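Local coordinates for EscN (Escherichia coli O127:H6, PDB 2OBL), which belongs to the P-loop NTPase clan as a type III secretion protein related to the alpha and beta subunits of ATP synthase, at residues 82-87 against 165-170; 139-144 against 173-178; 187-192 against 233-238. The protein carries 1 engineered substitution. All blocks are in the same frame, centred on the assembly; numbering follows the deposited sequence.

Interaction 1: 82-87 against 165-170; sequences VGKSTL and MMDSVT. With IMD (imidazole), chain D.
Lys84 and Asp167 reach toward each other from opposite directions, the lysine from the first turn of helix 84-94 and the aspartate from the end of strand 161-167. Lys84 NZ lies 2.8 Å from Asp167 OD2 and forms a salt bridge through the syn lone pair of that oxygen; a second, weak bond runs from NZ to Asp167 OD1 at 3.3 Å. The lysine chain leaves the helix extended and then turns sharply at its last two torsions (chi3 65°, chi4 85°), which brings NZ back within 3.3 Å of Ser85 OG, a weak bond inside the same segment.

The well-packed side belongs to Asp167. It is buried, its strand lies between strands 99-105 and 214-222, and OD1 is also hydrogen-bonded to Thr220 OG1, so the carboxylate is held from strand 214-222 as well as from the first turn of helix 84-94. The looser side is that of the partly exposed lysine, where an imidazole, probably from the crystallisation liquor, enters; its N3 donates a hydrogen bond to Asp167 OD2, 2.6 Å and nearly straight at 167°. The whole contact buries a small total of 88 Å². A cis peptide follows Asp167, and Ser168 then caps helix 169-182. With Gly83 as N-cap before Lys84, the geometry fits a Walker A P-loop facing the strand-end aspartate expected of a Walker B motif.

Interaction 2: 139-144 against 173-178; sequences LERMKA and ARAARD. With ACT (acetate ion), chain C.
The guanidinium of Arg141 approaches Ala175 obliquely, with NH1 3.6 Å from the alanine CB, while two waters lie in plane at its edge. This contact joins helix 138-156, the connection of a beta-alpha-beta crossover between the parallel strands 127-132 and 161-167, to helix 169-182; the local axes run at 129° to each other and approach to 7.8 Å.

Arg177 is edge-bound on two sides: the carboxylates of acetate and Asp178 both lie at its rim, and Arg174 CB sits over one face. Acetate, probably from the crystallisation liquor, is held by a fork of two bonds, of which Arg177 NH1 to O is 2.6 Å long and 173° straight. Arg177 NE meets Asp178 OD1 at 3.0 Å from above the carboxylate plane. The acetate methyl lies over one face of the Arg174 guanidinium, toward its rim, and Arg174 NH2 forms a salt bridge with Glu224.

Asp178 also carries the polar link across the helices. Its OD2 accepts a hydrogen bond from each of the two waters, and these accept from NH1 and NH2 of Arg141, so the opposite charges, 5.0 Å apart from Arg141 NH1 to Asp178 OD2, are bridged by water and not in contact. Arg141 NE bonds to the carbonyl of Arg136, which would restrain the rotation of the group.

Beneath this polar rim the packing is apolar. Small alanines let the helices come close, with Arg141 CB 3.5 Å from Ala175 CB. Met142 places CG anti to the backbone N (chi1 174°) and extends along Ala176, its SD 3.8 Å from the alanine CA.

Interaction 3: 187-192 against 233-238; sequences DVRGGF and GDEVRS. With CA (calcium ion), chain B.
Arg189 and Glu235 cross at about a right angle, and their guanidinium and carboxylate planes are turned 48° apart. NH2 of Arg189 comes to 3.3 Å from Glu235 OE2, but the oxygen stands well out of the guanidinium plane and no N-H points at it. The pair is thus a salt bridge by charge alone. Bends in both chains make the meeting possible: Arg189 folds at chi3 (-57°), and Glu235 bends at chi2 (-56°). Phe197 touches the glutamate and forms a cation-pi pair with the arginine.

The arginine side is a shaped loop. Val188 and Arg189 both face Phe192 in a classic beta bulge, a type I' turn spans Arg189 to Phe192, and Asp187 OD1 accepts from Gly191 N at 2.9 Å. On the helix, the neighbouring Asp234 grips calcium with both carboxylate oxygens, OD1 at 2.5 Å, while Asn229 and a water are further ligands.

Only 61 Å² is buried between the segments, and both residues also touch crystal neighbours. Without a directed N-H bond, the attraction at this surface is mainly electrostatic, and so probably weaker than that of a hydrogen-bonded salt bridge.

All three interactions belong to one nucleotide-binding domain of the ATP synthase alpha/beta type. Interactions 1 and 2 alternate along the chain: 82-87, then 139-144, then 165-170, then 173-178. Their centres are about 17 Å apart and both use helix 169-182, which starts just past the strand end of interaction 1 and packs on the crossover helix in interaction 2. Interaction 3 follows in series, its centre about 15 Å from that of interaction 2 and about 19 Å from that of interaction 1. It touches both: Phe192 and Gly191 lie against Ala173 and Arg177, and Val236 packs on Val169. Helix 169-182 therefore connects the probable nucleotide-site region with the outer helix pair and the calcium-bearing surface.

Interaction 1: 82-87 against 165-170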
ATOM      1  N   VAL A  82       0.793  14.952  -0.531  1.00 17.36           N
ATOM      2  CA  VAL A  82      -0.601  14.525  -0.520  1.00 16.66           C
ATOM      3  C   VAL A  82      -0.919  13.562   0.628  1.00 16.90           C
ATOM      4  O   VAL A  82      -1.961  12.920   0.624  1.00 16.63           O
ATOM      5  CB  VAL A  82      -1.049  13.919  -1.869  1.00 16.97           C
ATOM      6  CG1 VAL A  82      -0.919  14.953  -2.986  1.00 16.08           C
ATOM      7  CG2 VAL A  82      -0.273  12.645  -2.186  1.00 16.26           C
ATOM      8  N   GLY A  83      -0.016  13.464   1.603  1.00 16.93           N
ATOM      9  CA  GLY A  83      -0.316  12.704   2.824  1.00 17.08           C
ATOM     10  C   GLY A  83      -0.019  11.221   2.750  1.00 17.55           C
ATOM     11  O   GLY A  83      -0.553  10.437   3.543  1.00 16.61           O
ATOM     12  N   LYS A  84       0.827  10.823   1.802  1.00 16.51           N
ATOM     13  CA  LYS A  84       1.150   9.414   1.638  1.00 16.49           C
ATOM     14  C   LYS A  84       1.662   8.790   2.936  1.00 15.53           C
ATOM     15  O   LYS A  84       1.145   7.782   3.373  1.00 14.27           O
ATOM     16  CB  LYS A  84       2.171   9.213   0.510  1.00 17.60           C
ATOM     17  CG  LYS A  84       2.767   7.804   0.444  1.00 18.58           C
ATOM     18  CD  LYS A  84       4.040   7.784  -0.408  1.00 20.95           C
ATOM     19  CE  LYS A  84       5.170   8.613   0.207  1.00 21.88           C
ATOM     20  NZ  LYS A  84       6.056   7.961   1.235  1.00 23.78           N
ATOM     21  N   SER A  85       2.677   9.388   3.554  1.00 15.19           N
ATOM     22  CA  SER A  85       3.272   8.743   4.726  1.00 15.71           C
ATOM     23  C   SER A  85       2.242   8.572   5.853  1.00 14.48           C
ATOM     24  O   SER A  85       2.224   7.548   6.556  1.00 13.85           O
ATOM     25  CB  SER A  85       4.515   9.500   5.192  1.00 17.39           C
ATOM     26  OG  SER A  85       5.578   9.276   4.272  1.00 19.47           O
ATOM     27  N   THR A  86       1.370   9.561   5.996  1.00 13.74           N
ATOM     28  CA  THR A  86       0.298   9.503   7.000  1.00 14.15           C
ATOM     29  C   THR A  86      -0.643   8.319   6.750  1.00 13.97           C
ATOM     30  O   THR A  86      -1.010   7.589   7.683  1.00 12.94           O
ATOM     31  CB  THR A  86      -0.506  10.818   7.023  1.00 14.38           C
ATOM     32  OG1 THR A  86       0.359  11.887   7.422  1.00 16.83           O
ATOM     33  CG2 THR A  86      -1.661  10.731   8.032  1.00 16.05           C
ATOM     34  N   LEU A  87      -1.022   8.123   5.487  1.00 13.88           N
ATOM     35  CA  LEU A  87      -1.841   6.980   5.118  1.00 12.95           C
ATOM     36  C   LEU A  87      -1.117   5.665   5.379  1.00 12.94           C
ATOM     37  O   LEU A  87      -1.721   4.713   5.883  1.00 12.22           O
ATOM     38  CB  LEU A  87      -2.284   7.050   3.654  1.00 13.02           C
ATOM     39  CG  LEU A  87      -3.079   5.842   3.165  1.00 13.34           C
ATOM     40  CD1 LEU A  87      -4.409   5.666   3.922  1.00 14.69           C
ATOM     41  CD2 LEU A  87      -3.336   5.947   1.653  1.00 13.25           C
ATOM     42  N   MET A 165       5.076  -4.056   3.075  1.00 13.82           N
ATOM     43  CA  MET A 165       4.792  -2.704   2.624  1.00 14.98           C
ATOM     44  C   MET A 165       6.072  -2.072   2.095  1.00 14.89           C
ATOM     45  O   MET A 165       7.027  -1.859   2.845  1.00 14.91           O
ATOM     46  CB  MET A 165       4.180  -1.859   3.757  1.00 15.37           C
ATOM     47  CG  MET A 165       3.982  -0.392   3.372  1.00 17.31           C
ATOM     48  SD  MET A 165       3.255   0.681   4.655  1.00 19.21           S
ATOM     49  CE  MET A 165       1.575   0.090   4.742  1.00 19.49           C
ATOM     50  N   MET A 166       6.091  -1.793   0.800  1.00 14.22           N
ATOM     51  CA  MET A 166       7.301  -1.329   0.150  1.00 16.07           C
ATOM     52  C   MET A 166       7.119   0.106  -0.317  1.00 15.16           C
ATOM     53  O   MET A 166       6.334   0.374  -1.222  1.00 13.45           O
ATOM     54  CB  MET A 166       7.648  -2.225  -1.033  1.00 17.24           C
ATOM     55  CG  MET A 166       8.897  -1.729  -1.754  1.00 18.89           C
ATOM     56  SD  MET A 166       9.378  -2.735  -3.162  1.00 23.33           S
ATOM     57  CE  MET A 166       9.253  -4.353  -2.449  1.00 21.56           C
ATOM     58  N   ASP A 167       7.845   1.022   0.315  1.00 14.71           N
ATOM     59  CA  ASP A 167       7.781   2.439  -0.018  1.00 14.39           C
ATOM     60  C   ASP A 167       9.205   2.821  -0.437  1.00 12.84           C
ATOM     61  O   ASP A 167      10.022   3.145   0.429  1.00 10.93           O
ATOM     62  CB  ASP A 167       7.337   3.231   1.234  1.00 15.36           C
ATOM     63  CG  ASP A 167       7.042   4.711   0.953  1.00 16.15           C
ATOM     64  OD1 ASP A 167       6.627   5.072  -0.168  1.00 15.75           O
ATOM     65  OD2 ASP A 167       7.226   5.536   1.875  1.00 17.77           O
ATOM     66  N   SER A 168       9.526   2.778  -1.734  1.00 11.63           N
ATOM     67  CA  SER A 168       8.571   2.636  -2.833  1.00 11.31           C
ATOM     68  C   SER A 168       9.112   1.715  -3.913  1.00 11.77           C
ATOM     69  O   SER A 168      10.327   1.545  -4.035  1.00 11.82           O
ATOM     70  CB  SER A 168       8.367   4.008  -3.486  1.00 10.94           C
ATOM     71  OG  SER A 168       9.615   4.523  -3.968  1.00 10.46           O
ATOM     72  N   VAL A 169       8.223   1.149  -4.724  1.00 11.63           N
ATOM     73  CA  VAL A 169       8.693   0.379  -5.859  1.00 12.82           C
ATOM     74  C   VAL A 169       9.391   1.324  -6.839  1.00 12.38           C
ATOM     75  O   VAL A 169      10.308   0.921  -7.546  1.00 11.55           O
ATOM     76  CB  VAL A 169       7.563  -0.468  -6.507  1.00 14.10           C
ATOM     77  CG1 VAL A 169       6.518   0.406  -7.186  1.00 14.48           C
ATOM     78  CG2 VAL A 169       8.166  -1.488  -7.484  1.00 15.63           C
ATOM     79  N   THR A 170       8.959   2.592  -6.858  1.00 10.48           N
ATOM     80  CA  THR A 170       9.593   3.595  -7.722  1.00 11.05           C
ATOM     81  C   THR A 170      11.091   3.742  -7.444  1.00 11.23           C
ATOM     82  O   THR A 170      11.911   3.728  -8.364  1.00 10.80           O
ATOM     83  CB  THR A 170       8.910   4.958  -7.536  1.00 10.65           C
ATOM     84  OG1 THR A 170       7.533   4.840  -7.922  1.00 10.39           O
ATOM     85  CG2 THR A 170       9.614   6.038  -8.381  1.00 10.96           C
TER
HETATM   86  N1  IMD D1295      11.775   6.008   3.206  1.00 29.33           N
HETATM   87  C2  IMD D1295      10.823   5.424   2.446  1.00 28.24           C
HETATM   88  N3  IMD D1295       9.616   5.870   2.881  1.00 29.78           N
HETATM   89  C4  IMD D1295       9.809   6.731   3.914  1.00 29.18           C
HETATM   90  C5  IMD D1295      11.178   6.813   4.123  1.00 29.06           C

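Interaction 2: 139-144 against 173-178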
ATOM      1  N   LEU A 139      23.167  -0.855  -5.282  1.00 12.67           N
ATOM      2  CA  LEU A 139      23.028  -2.295  -5.039  1.00 14.74           C
ATOM      3  C   LEU A 139      22.276  -2.597  -3.746  1.00 14.65           C
ATOM      4  O   LEU A 139      21.430  -3.496  -3.700  1.00 14.55           O
ATOM      5  CB  LEU A 139      24.400  -2.988  -5.020  1.00 15.73           C
ATOM      6  CG  LEU A 139      24.372  -4.524  -5.045  1.00 17.10           C
ATOM      7  CD1 LEU A 139      23.735  -5.034  -6.319  1.00 18.60           C
ATOM      8  CD2 LEU A 139      25.772  -5.100  -4.896  1.00 17.19           C
ATOM      9  N   GLU A 140      22.585  -1.850  -2.692  1.00 13.48           N
ATOM     10  CA  GLU A 140      21.898  -2.025  -1.436  1.00 14.51           C
ATOM     11  C   GLU A 140      20.424  -1.617  -1.518  1.00 13.29           C
ATOM     12  O   GLU A 140      19.565  -2.304  -0.995  1.00 12.70           O
ATOM     13  CB  GLU A 140      22.606  -1.256  -0.323  1.00 16.16           C
ATOM     14  CG  GLU A 140      22.383  -1.871   1.029  1.00 17.97           C
ATOM     15  CD  GLU A 140      22.862  -0.992   2.145  1.00 19.86           C
ATOM     16  OE1 GLU A 140      23.757  -0.165   1.913  1.00 20.55           O
ATOM     17  OE2 GLU A 140      22.334  -1.132   3.256  1.00 21.36           O
ATOM     18  N   ARG A 141      20.137  -0.488  -2.161  1.00 12.27           N
ATOM     19  CA  ARG A 141      18.744  -0.038  -2.321  1.00 12.74           C
ATOM     20  C   ARG A 141      17.900  -1.013  -3.170  1.00 12.73           C
ATOM     21  O   ARG A 141      16.695  -1.227  -2.914  1.00 13.14           O
ATOM     22  CB  ARG A 141      18.699   1.376  -2.899  1.00 12.94           C
ATOM     23  CG  ARG A 141      19.171   2.460  -1.906  1.00 12.45           C
ATOM     24  CD  ARG A 141      19.135   3.863  -2.523  1.00 13.42           C
ATOM     25  NE  ARG A 141      20.370   4.173  -3.247  1.00 12.94           N
ATOM     26  CZ  ARG A 141      20.458   4.373  -4.561  1.00 13.84           C
ATOM     27  NH1 ARG A 141      19.377   4.328  -5.341  1.00 10.37           N
ATOM     28  NH2 ARG A 141      21.643   4.648  -5.107  1.00 14.04           N
ATOM     29  N   MET A 142      18.519  -1.600  -4.185  1.00 12.85           N
ATOM     30  CA  MET A 142      17.840  -2.629  -4.962  1.00 14.35           C
ATOM     31  C   MET A 142      17.597  -3.888  -4.125  1.00 13.63           C
ATOM     32  O   MET A 142      16.499  -4.453  -4.138  1.00 13.88           O
ATOM     33  CB  MET A 142      18.655  -2.990  -6.195  1.00 16.26           C
ATOM     34  CG  MET A 142      18.072  -4.149  -6.976  1.00 16.81           C
ATOM     35  SD  MET A 142      19.147  -4.582  -8.333  1.00 17.32           S
ATOM     36  CE  MET A 142      18.084  -5.712  -9.236  1.00 18.41           C
ATOM     37  N   LYS A 143      18.624  -4.336  -3.402  1.00 13.80           N
ATOM     38  CA  LYS A 143      18.506  -5.592  -2.648  1.00 14.03           C
ATOM     39  C   LYS A 143      17.464  -5.505  -1.537  1.00 13.09           C
ATOM     40  O   LYS A 143      16.861  -6.518  -1.151  1.00 12.46           O
ATOM     41  CB  LYS A 143      19.876  -6.041  -2.100  1.00 14.30           C
ATOM     42  CG  LYS A 143      20.792  -6.656  -3.167  1.00 15.80           C
ATOM     43  CD  LYS A 143      22.229  -6.815  -2.661  1.00 16.96           C
ATOM     44  CE  LYS A 143      23.091  -7.586  -3.670  1.00 19.11           C
ATOM     45  NZ  LYS A 143      24.331  -8.149  -3.018  1.00 21.07           N
ATOM     46  N   ALA A 144      17.221  -4.293  -1.038  1.00 11.59           N
ATOM     47  CA  ALA A 144      16.255  -4.112   0.059  1.00 12.75           C
ATOM     48  C   ALA A 144      14.887  -4.692  -0.276  1.00 12.63           C
ATOM     49  O   ALA A 144      14.220  -5.232   0.589  1.00 12.96           O
ATOM     50  CB  ALA A 144      16.119  -2.638   0.453  1.00 12.50           C
ATOM     51  N   ALA A 173      13.072   0.673  -8.195  1.00 10.22           N
ATOM     52  CA  ALA A 173      13.315   0.550  -9.648  1.00 10.62           C
ATOM     53  C   ALA A 173      14.453   1.451 -10.123  1.00 11.38           C
ATOM     54  O   ALA A 173      15.227   1.079 -11.013  1.00 10.94           O
ATOM     55  CB  ALA A 173      12.039   0.832 -10.433  1.00 10.87           C
ATOM     56  N   ARG A 174      14.554   2.643  -9.541  1.00 11.89           N
ATOM     57  CA  ARG A 174      15.627   3.551  -9.910  1.00 12.40           C
ATOM     58  C   ARG A 174      16.965   2.963  -9.461  1.00 12.43           C
ATOM     59  O   ARG A 174      17.955   3.064 -10.177  1.00 12.74           O
ATOM     60  CB  ARG A 174      15.413   4.928  -9.292  1.00 13.08           C
ATOM     61  CG  ARG A 174      14.240   5.680  -9.924  1.00 13.49           C
ATOM     62  CD  ARG A 174      13.966   6.946  -9.135  1.00 13.80           C
ATOM     63  NE  ARG A 174      12.779   7.635  -9.628  1.00 15.43           N
ATOM     64  CZ  ARG A 174      12.234   8.684  -9.021  1.00 15.99           C
ATOM     65  NH1 ARG A 174      12.781   9.160  -7.904  1.00 16.79           N
ATOM     66  NH2 ARG A 174      11.156   9.268  -9.535  1.00 14.97           N
ATOM     67  N   ALA A 175      16.987   2.345  -8.289  1.00 12.34           N
ATOM     68  CA  ALA A 175      18.207   1.663  -7.824  1.00 12.42           C
ATOM     69  C   ALA A 175      18.540   0.491  -8.757  1.00 12.43           C
ATOM     70  O   ALA A 175      19.676   0.335  -9.188  1.00 12.85           O
ATOM     71  CB  ALA A 175      18.039   1.177  -6.375  1.00 12.44           C
ATOM     72  N   ALA A 176      17.540  -0.328  -9.067  1.00 12.76           N
ATOM     73  CA  ALA A 176      17.750  -1.482  -9.937  1.00 12.66           C
ATOM     74  C   ALA A 176      18.194  -1.051 -11.342  1.00 12.69           C
ATOM     75  O   ALA A 176      18.981  -1.764 -12.015  1.00 12.49           O
ATOM     76  CB  ALA A 176      16.468  -2.326  -9.997  1.00 13.76           C
ATOM     77  N   ARG A 177      17.700   0.108 -11.782  1.00 11.84           N
ATOM     78  CA  ARG A 177      18.115   0.695 -13.061  1.00 12.14           C
ATOM     79  C   ARG A 177      19.622   0.955 -13.040  1.00 12.54           C
ATOM     80  O   ARG A 177      20.337   0.579 -13.966  1.00 10.99           O
ATOM     81  CB  ARG A 177      17.361   2.015 -13.317  1.00 12.58           C
ATOM     82  CG  ARG A 177      17.850   2.834 -14.521  1.00 12.36           C
ATOM     83  CD  ARG A 177      17.325   4.283 -14.398  1.00 13.54           C
ATOM     84  NE  ARG A 177      17.894   4.935 -13.220  1.00 14.17           N
ATOM     85  CZ  ARG A 177      17.390   6.011 -12.623  1.00 15.74           C
ATOM     86  NH1 ARG A 177      16.293   6.596 -13.108  1.00 15.00           N
ATOM     87  NH2 ARG A 177      18.005   6.521 -11.541  1.00 15.16           N
ATOM     88  N   ASP A 178      20.078   1.626 -11.992  1.00 13.22           N
ATOM     89  CA  ASP A 178      21.453   2.045 -11.904  1.00 13.75           C
ATOM     90  C   ASP A 178      22.369   0.829 -11.826  1.00 13.21           C
ATOM     91  O   ASP A 178      23.418   0.815 -12.457  1.00 13.00           O
ATOM     92  CB  ASP A 178      21.653   3.004 -10.740  1.00 15.52           C
ATOM     93  CG  ASP A 178      20.977   4.339 -10.988  1.00 17.10           C
ATOM     94  OD1 ASP A 178      20.636   4.605 -12.157  1.00 17.74           O
ATOM     95  OD2 ASP A 178      20.808   5.115 -10.032  1.00 18.41           O
TER
HETATM   96  C   ACT C1201      15.910   9.295 -10.859  1.00 41.36           C
HETATM   97  O   ACT C1201      15.471   8.809 -11.925  1.00 41.16           O
HETATM   98  OXT ACT C1201      17.008   8.846 -10.430  1.00 40.55           O
HETATM   99  CH3 ACT C1201      15.148  10.372 -10.140  1.00 40.95           C
HETATM  100  O   HOH W   1      19.004   5.267  -7.951  1.00 30.76           O
HETATM  101  O   HOH W   2      22.469   5.409  -7.776  1.00 34.79           O

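Interaction 3: 187-192 against 233-238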
ATOM      1  N   ASP A 187      19.527   1.134 -22.083  1.00 18.97           N
ATOM      2  CA  ASP A 187      18.209   1.705 -21.829  1.00 19.41           C
ATOM      3  C   ASP A 187      17.247   1.066 -22.828  1.00 19.31           C
ATOM      4  O   ASP A 187      17.535   1.031 -24.024  1.00 19.28           O
ATOM      5  CB  ASP A 187      18.292   3.221 -22.050  1.00 20.52           C
ATOM      6  CG  ASP A 187      16.929   3.895 -22.132  1.00 21.61           C
ATOM      7  OD1 ASP A 187      15.904   3.287 -21.746  1.00 21.23           O
ATOM      8  OD2 ASP A 187      16.892   5.064 -22.578  1.00 22.46           O
ATOM      9  N   VAL A 188      16.122   0.528 -22.358  1.00 18.75           N
ATOM     10  CA  VAL A 188      15.109   0.038 -23.302  1.00 19.39           C
ATOM     11  C   VAL A 188      13.879   0.937 -23.336  1.00 18.97           C
ATOM     12  O   VAL A 188      13.335   1.195 -24.400  1.00 18.98           O
ATOM     13  CB  VAL A 188      14.713  -1.458 -23.091  1.00 19.84           C
ATOM     14  CG1 VAL A 188      14.004  -1.675 -21.767  1.00 20.49           C
ATOM     15  CG2 VAL A 188      13.850  -1.955 -24.247  1.00 20.67           C
ATOM     16  N   ARG A 189      13.470   1.431 -22.173  1.00 17.62           N
ATOM     17  CA  ARG A 189      12.298   2.298 -22.052  1.00 17.92           C
ATOM     18  C   ARG A 189      12.510   3.259 -20.901  1.00 16.39           C
ATOM     19  O   ARG A 189      12.716   2.820 -19.774  1.00 15.08           O
ATOM     20  CB  ARG A 189      11.055   1.477 -21.723  1.00 20.07           C
ATOM     21  CG  ARG A 189      10.243   1.025 -22.902  1.00 22.88           C
ATOM     22  CD  ARG A 189       8.779   0.827 -22.485  1.00 26.03           C
ATOM     23  NE  ARG A 189       8.624  -0.130 -21.387  1.00 27.77           N
ATOM     24  CZ  ARG A 189       8.762  -1.447 -21.524  1.00 28.75           C
ATOM     25  NH1 ARG A 189       9.076  -1.963 -22.704  1.00 29.01           N
ATOM     26  NH2 ARG A 189       8.593  -2.252 -20.485  1.00 28.86           N
ATOM     27  N   GLY A 190      12.446   4.557 -21.183  1.00 15.60           N
ATOM     28  CA  GLY A 190      12.429   5.576 -20.124  1.00 14.62           C
ATOM     29  C   GLY A 190      13.684   5.614 -19.275  1.00 14.87           C
ATOM     30  O   GLY A 190      13.654   6.068 -18.130  1.00 15.36           O
ATOM     31  N   GLY A 191      14.794   5.117 -19.818  1.00 14.27           N
ATOM     32  CA  GLY A 191      16.037   5.068 -19.057  1.00 14.47           C
ATOM     33  C   GLY A 191      16.281   3.760 -18.310  1.00 14.78           C
ATOM     34  O   GLY A 191      17.370   3.562 -17.741  1.00 15.45           O
ATOM     35  N   PHE A 192      15.294   2.864 -18.342  1.00 13.13           N
ATOM     36  CA  PHE A 192      15.365   1.586 -17.625  1.00 12.35           C
ATOM     37  C   PHE A 192      15.841   0.434 -18.491  1.00 11.77           C
ATOM     38  O   PHE A 192      15.364   0.265 -19.611  1.00 11.76           O
ATOM     39  CB  PHE A 192      14.000   1.224 -17.011  1.00 11.36           C
ATOM     40  CG  PHE A 192      13.567   2.169 -15.921  1.00 11.62           C
ATOM     41  CD1 PHE A 192      13.986   1.971 -14.610  1.00 11.25           C
ATOM     42  CD2 PHE A 192      12.773   3.267 -16.216  1.00 11.55           C
ATOM     43  CE1 PHE A 192      13.635   2.846 -13.603  1.00 11.69           C
ATOM     44  CE2 PHE A 192      12.395   4.160 -15.216  1.00 11.23           C
ATOM     45  CZ  PHE A 192      12.825   3.958 -13.902  1.00 11.04           C
ATOM     46  N   GLY A 233       5.811   2.378 -13.197  1.00  9.88           N
ATOM     47  CA  GLY A 233       4.448   2.504 -12.641  1.00 10.04           C
ATOM     48  C   GLY A 233       3.443   1.850 -13.576  1.00 10.87           C
ATOM     49  O   GLY A 233       2.495   1.202 -13.123  1.00  9.49           O
ATOM     50  N   ASP A 234       3.664   2.016 -14.881  1.00 10.52           N
ATOM     51  CA  ASP A 234       2.734   1.472 -15.884  1.00 10.40           C
ATOM     52  C   ASP A 234       2.729  -0.051 -15.816  1.00 10.13           C
ATOM     53  O   ASP A 234       1.678  -0.676 -15.845  1.00  8.11           O
ATOM     54  CB  ASP A 234       3.079   1.917 -17.314  1.00 11.31           C
ATOM     55  CG  ASP A 234       2.864   3.406 -17.541  1.00 10.89           C
ATOM     56  OD1 ASP A 234       2.376   4.104 -16.639  1.00 10.76           O
ATOM     57  OD2 ASP A 234       3.201   3.890 -18.635  1.00 11.51           O
ATOM     58  N   GLU A 235       3.911  -0.647 -15.742  1.00  9.91           N
ATOM     59  CA  GLU A 235       4.004  -2.094 -15.669  1.00  9.84           C
ATOM     60  C   GLU A 235       3.349  -2.603 -14.386  1.00  9.66           C
ATOM     61  O   GLU A 235       2.673  -3.618 -14.407  1.00  9.49           O
ATOM     62  CB  GLU A 235       5.463  -2.592 -15.779  1.00 11.92           C
ATOM     63  CG  GLU A 235       6.128  -2.262 -17.134  1.00 14.11           C
ATOM     64  CD  GLU A 235       5.364  -2.777 -18.347  1.00 15.99           C
ATOM     65  OE1 GLU A 235       4.675  -3.814 -18.230  1.00 16.39           O
ATOM     66  OE2 GLU A 235       5.485  -2.164 -19.441  1.00 17.74           O
ATOM     67  N   VAL A 236       3.545  -1.876 -13.290  1.00  9.60           N
ATOM     68  CA  VAL A 236       2.950  -2.232 -12.008  1.00 10.66           C
ATOM     69  C   VAL A 236       1.419  -2.184 -12.105  1.00  9.54           C
ATOM     70  O   VAL A 236       0.737  -3.112 -11.666  1.00 11.00           O
ATOM     71  CB  VAL A 236       3.500  -1.316 -10.893  1.00 11.33           C
ATOM     72  CG1 VAL A 236       2.704  -1.465  -9.613  1.00 13.44           C
ATOM     73  CG2 VAL A 236       4.997  -1.640 -10.647  1.00 12.83           C
ATOM     74  N   ARG A 237       0.890  -1.129 -12.717  1.00  8.36           N
ATOM     75  CA  ARG A 237      -0.569  -1.035 -12.926  1.00  9.78           C
ATOM     76  C   ARG A 237      -1.148  -2.299 -13.529  1.00  9.41           C
ATOM     77  O   ARG A 237      -2.238  -2.750 -13.159  1.00 10.11           O
ATOM     78  CB  ARG A 237      -0.924   0.149 -13.829  1.00  9.71           C
ATOM     79  CG  ARG A 237      -0.815   1.486 -13.146  1.00 10.68           C
ATOM     80  CD  ARG A 237      -1.377   2.543 -14.087  1.00 11.26           C
ATOM     81  NE  ARG A 237      -1.346   3.886 -13.509  1.00 12.64           N
ATOM     82  CZ  ARG A 237      -2.393   4.479 -12.941  1.00 12.88           C
ATOM     83  NH1 ARG A 237      -3.558   3.839 -12.830  1.00 12.37           N
ATOM     84  NH2 ARG A 237      -2.267   5.711 -12.460  1.00 13.55           N
ATOM     85  N   SER A 238      -0.433  -2.841 -14.500  1.00 10.42           N
ATOM     86  CA  SER A 238      -0.904  -4.002 -15.241  1.00 11.46           C
ATOM     87  C   SER A 238      -0.788  -5.322 -14.467  1.00 13.38           C
ATOM     88  O   SER A 238      -1.377  -6.327 -14.864  1.00 15.20           O
ATOM     89  CB  SER A 238      -0.181  -4.084 -16.597  1.00 11.62           C
ATOM     90  OG  SER A 238      -0.634  -3.050 -17.467  1.00  9.89           O
TER
HETATM   91 CA    CA B1001       2.276   6.091 -18.107  0.50 14.92          CA
HETATM   92  O   HOH W   3       3.549   6.733 -16.093  1.00 17.73           O